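Local coordinates for protein subtilase cytotoxin subunit A (Escherichia coli, PDB 2IY9) that acts as the subtilisin-like serine protease subunit of an AB5 toxin, cleaving the host endoplasmic reticulum chaperone BiP and so driving cells toward death, at residues V178-N183 / S269-A274; I216-L221 / V247-P252. All blocks are in the same frame, centred on the assembly; numbering follows the deposited sequence.

Interaction 1: residues V178-N183 / S269-A274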
# COMPACT_ATOMS: atom_id res chain seq x y z
N VAL A 178 -3.47 -3.15 1.30
CA VAL A 178 -3.13 -2.36 0.13
C VAL A 178 -1.97 -3.08 -0.54
O VAL A 178 -0.87 -3.19 0.03
CB VAL A 178 -2.79 -0.91 0.51
CG1 VAL A 178 -2.69 -0.03 -0.75
CG2 VAL A 178 -3.86 -0.35 1.45
N ALA A 179 -2.23 -3.60 -1.74
CA ALA A 179 -1.34 -4.53 -2.43
C ALA A 179 -0.92 -4.06 -3.82
O ALA A 179 -1.78 -3.78 -4.65
CB ALA A 179 -1.99 -5.89 -2.52
N ALA A 180 0.39 -4.00 -4.06
CA ALA A 180 0.93 -3.65 -5.38
C ALA A 180 0.59 -4.76 -6.38
O ALA A 180 0.67 -5.94 -6.03
CB ALA A 180 2.45 -3.48 -5.29
N VAL A 181 0.23 -4.38 -7.61
CA VAL A 181 -0.08 -5.38 -8.64
C VAL A 181 1.19 -5.91 -9.31
O VAL A 181 1.14 -6.85 -10.10
CB VAL A 181 -1.11 -4.88 -9.69
CG1 VAL A 181 -2.44 -4.60 -9.02
CG2 VAL A 181 -0.60 -3.66 -10.45
N GLY A 182 2.33 -5.28 -9.00
CA GLY A 182 3.63 -5.76 -9.49
C GLY A 182 4.14 -5.02 -10.71
O GLY A 182 3.38 -4.32 -11.39
N ASN A 183 5.43 -5.16 -10.97
CA ASN A 183 6.06 -4.47 -12.09
C ASN A 183 6.35 -5.40 -13.26
O ASN A 183 6.29 -6.62 -13.10
CB ASN A 183 7.35 -3.80 -11.65
CG ASN A 183 7.13 -2.70 -10.62
OD1 ASN A 183 6.01 -2.21 -10.44
ND2 ASN A 183 8.19 -2.30 -9.95
N SER A 269 10.53 4.17 -9.56
CA SER A 269 9.27 4.14 -10.26
C SER A 269 8.71 2.73 -10.12
O SER A 269 9.47 1.74 -10.10
CB SER A 269 9.46 4.48 -11.74
OG SER A 269 9.90 5.82 -11.89
N GLY A 270 7.39 2.64 -9.99
CA GLY A 270 6.70 1.36 -10.01
C GLY A 270 5.55 1.26 -9.03
O GLY A 270 5.19 2.24 -8.35
N THR A 271 5.01 0.06 -8.93
CA THR A 271 3.81 -0.17 -8.11
C THR A 271 4.08 -0.23 -6.61
O THR A 271 3.16 -0.04 -5.82
CB THR A 271 3.07 -1.45 -8.55
OG1 THR A 271 3.95 -2.57 -8.42
CG2 THR A 271 2.58 -1.34 -10.00
N SER A 272 5.32 -0.50 -6.20
CA SER A 272 5.65 -0.49 -4.76
C SER A 272 5.40 0.91 -4.20
O SER A 272 4.72 1.08 -3.18
CB SER A 272 7.11 -0.89 -4.53
OG SER A 272 7.34 -2.25 -4.89
N GLU A 273 5.95 1.91 -4.88
CA GLU A 273 5.81 3.31 -4.48
C GLU A 273 4.35 3.77 -4.50
O GLU A 273 3.89 4.46 -3.57
CB GLU A 273 6.64 4.20 -5.42
CG GLU A 273 8.15 4.03 -5.28
CD GLU A 273 8.73 2.83 -6.03
OE1 GLU A 273 7.99 2.08 -6.72
OE2 GLU A 273 9.96 2.64 -5.94
N ALA A 274 3.64 3.40 -5.57
CA ALA A 274 2.22 3.74 -5.72
C ALA A 274 1.38 3.16 -4.58
O ALA A 274 0.52 3.83 -4.03
CB ALA A 274 1.69 3.23 -7.08
O HOH W 1 7.96 -0.53 -7.56
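The flat amide of Asn183 meets the start of helix 271-288 through its oxygen edge. In the carbonyl plane, on one lone pair of Asn183 OD1, stands Thr271 N at 2.9 Å, with an almost straight N-H (173°). Thr271 OG1 also donates to this oxygen at 2.9 Å, but from above the plane by 45°. Two donors thus fix the rotation of the amide and send Asn183 ND2 the other way, to a water 3.0 Å off. Ser272 N donates to this water as well, at 3.0 Å, while the water itself donates to Glu273 OE1. Asn183 ND2 and Ser272 N, the backbone N-H of the charge-relay serine, thus converge on one water, consistent with the oxyanion hole of subtilisin-like proteases; the water probably stands where the substrate's carbonyl oxygen would lie.

Threonine suits its place because each branch has work: with OG1 set between the backbone N and carbonyl carbon (chi1 59°), the hydroxyl also receives a weak bond from Gly182 N, and Thr271 CG2 rests 4.0 Å from Val181 CG2. Gly270, the N-cap residue, has no side chain to obstruct the amide. Small Ala180 lets its CB lie against Thr271 OG1. Strand 176-180 runs between strands 147-149 and 215-221; helix 271-288 packs on it through Thr275, and Ser272 touches His89 and Met93 of helix 84-98.

Interaction 2: residues I216-L221 / V247-P252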
# COMPACT_ATOMS: atom_id res chain seq x y z
N ILE A 216 -7.04 -3.89 -1.70
CA ILE A 216 -7.07 -2.78 -2.64
C ILE A 216 -5.81 -2.89 -3.51
O ILE A 216 -4.69 -2.77 -3.00
CB ILE A 216 -7.13 -1.41 -1.92
CG1 ILE A 216 -8.44 -1.30 -1.12
CG2 ILE A 216 -7.05 -0.26 -2.93
CD1 ILE A 216 -8.47 -0.10 -0.17
N ARG A 217 -6.02 -3.17 -4.79
CA ARG A 217 -4.94 -3.51 -5.73
C ARG A 217 -4.53 -2.25 -6.47
O ARG A 217 -5.36 -1.62 -7.11
CB ARG A 217 -5.42 -4.57 -6.74
CG ARG A 217 -5.86 -5.88 -6.10
CD ARG A 217 -6.93 -6.62 -6.95
NE ARG A 217 -7.44 -7.76 -6.18
CZ ARG A 217 -8.45 -7.68 -5.33
NH1 ARG A 217 -9.10 -6.52 -5.16
NH2 ARG A 217 -8.84 -8.76 -4.66
N VAL A 218 -3.26 -1.90 -6.38
CA VAL A 218 -2.78 -0.59 -6.82
C VAL A 218 -1.83 -0.69 -8.02
O VAL A 218 -0.84 -1.43 -7.98
CB VAL A 218 -2.10 0.17 -5.64
CG1 VAL A 218 -1.56 1.54 -6.10
CG2 VAL A 218 -3.09 0.36 -4.46
N ALA A 219 -2.14 0.05 -9.09
CA ALA A 219 -1.24 0.24 -10.24
C ALA A 219 -0.54 1.61 -10.19
O ALA A 219 -0.98 2.51 -9.48
CB ALA A 219 -2.02 0.11 -11.54
N ALA A 220 0.52 1.76 -11.00
CA ALA A 220 1.40 2.94 -10.93
C ALA A 220 1.25 3.87 -12.14
O ALA A 220 1.27 3.41 -13.29
CB ALA A 220 2.85 2.51 -10.80
N LEU A 221 1.10 5.16 -11.86
CA LEU A 221 0.92 6.17 -12.89
C LEU A 221 2.21 6.91 -13.19
O LEU A 221 3.04 7.12 -12.30
CB LEU A 221 -0.12 7.20 -12.44
CG LEU A 221 -1.55 6.70 -12.27
CD1 LEU A 221 -2.40 7.73 -11.55
CD2 LEU A 221 -2.16 6.31 -13.63
N VAL A 247 -7.10 -4.69 -11.00
CA VAL A 247 -6.52 -3.48 -10.43
C VAL A 247 -7.68 -2.60 -9.95
O VAL A 247 -8.61 -2.32 -10.72
CB VAL A 247 -5.68 -2.69 -11.48
CG1 VAL A 247 -5.13 -1.39 -10.89
CG2 VAL A 247 -4.53 -3.57 -12.07
N ASP A 248 -7.64 -2.17 -8.68
CA ASP A 248 -8.73 -1.35 -8.11
C ASP A 248 -8.55 0.16 -8.31
O ASP A 248 -9.53 0.89 -8.49
CB ASP A 248 -8.90 -1.66 -6.62
CG ASP A 248 -9.31 -3.10 -6.37
OD1 ASP A 248 -10.40 -3.51 -6.82
OD2 ASP A 248 -8.52 -3.84 -5.74
N ILE A 249 -7.30 0.61 -8.29
CA ILE A 249 -6.98 2.04 -8.33
C ILE A 249 -5.55 2.22 -8.85
O ILE A 249 -4.69 1.34 -8.66
CB ILE A 249 -7.12 2.69 -6.91
CG1 ILE A 249 -7.23 4.22 -7.02
CG2 ILE A 249 -5.98 2.26 -5.97
CD1 ILE A 249 -7.66 4.90 -5.71
N ALA A 250 -5.31 3.35 -9.49
CA ALA A 250 -3.97 3.74 -9.87
C ALA A 250 -3.55 4.98 -9.10
O ALA A 250 -4.37 5.86 -8.78
CB ALA A 250 -3.87 3.97 -11.38
N ALA A 251 -2.26 5.05 -8.79
CA ALA A 251 -1.73 6.13 -8.00
C ALA A 251 -0.37 6.54 -8.54
O ALA A 251 0.25 5.78 -9.28
CB ALA A 251 -1.64 5.69 -6.54
N PRO A 252 0.08 7.76 -8.20
CA PRO A 252 1.43 8.20 -8.54
C PRO A 252 2.49 7.11 -8.33
O PRO A 252 2.61 6.57 -7.23
CB PRO A 252 1.66 9.37 -7.59
CG PRO A 252 0.29 9.99 -7.48
CD PRO A 252 -0.68 8.82 -7.49
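Arg217 wraps its side chain round one carboxylate oxygen of Asp248. Its CB lies 3.3 Å from Asp248 OD2; CG, anti to the carbonyl carbon (chi1 -60°), and CD pass the same oxygen at van der Waals range as the chain extends to NE. NE turns to the carbonyl of Ala200, and NH2 to the carbonyl of Tyr202 and the carboxylate of Asp213. The remaining nitrogen, NH1, comes back to Asp248 OD2 at 2.8 Å in a salt bridge on the syn lone pair, close to the guanidinium plane although the two flat groups are turned 66° apart. The anti lone pair of OD2 takes Arg217 N, also at 2.8 Å, so one oxygen grips both ends of the arginine. An arginine suits the place because its guanidinium can serve several acceptors at once.

Arg217 O accepts from both Asp248 N and Ile249 N where strand 249-252 begins; regular parallel pairing follows, Ala219 N to Ile249 O at 2.9 Å and Ala251 N to Ala219 O. On the face of Ala219 and Ala250 small side chains leave room for Val247 CG1, 3.5 Å from Ala219 CB, and for Leu221 CD2 on Ala250 CB. Val218 and Ile249 align their CG2 methyls, 3.8 Å apart, on the face packed by helices 271-288 and 294-304. These are the last two strands of the seven-stranded parallel sheet of the subtilisin fold.

In the fold
Both contacts are buried and share the central parallel sheet, but at different places. Interaction 1 joins the end of strand 176-180 to the start of helix 271-288, at the catalytic cleft; its chemistry is polar and precise, with side-chain hydrogen bonds and a bound water. Interaction 2 pairs strand 215-221 with edge strand 249-252, and relies on repeated backbone bonds, apolar methyls and one salt bridge. Strands 176-180 and 215-221 are neighbours, probably hydrogen-bonded through Ala179 N to Ile216 O and Val218 N to Ala179 O. Gly270 O also packs on Ala220 CB, and Ala274 CB on Pro252 O, so the start of helix 271-288 and the turn before it pack on the strands of interaction 2.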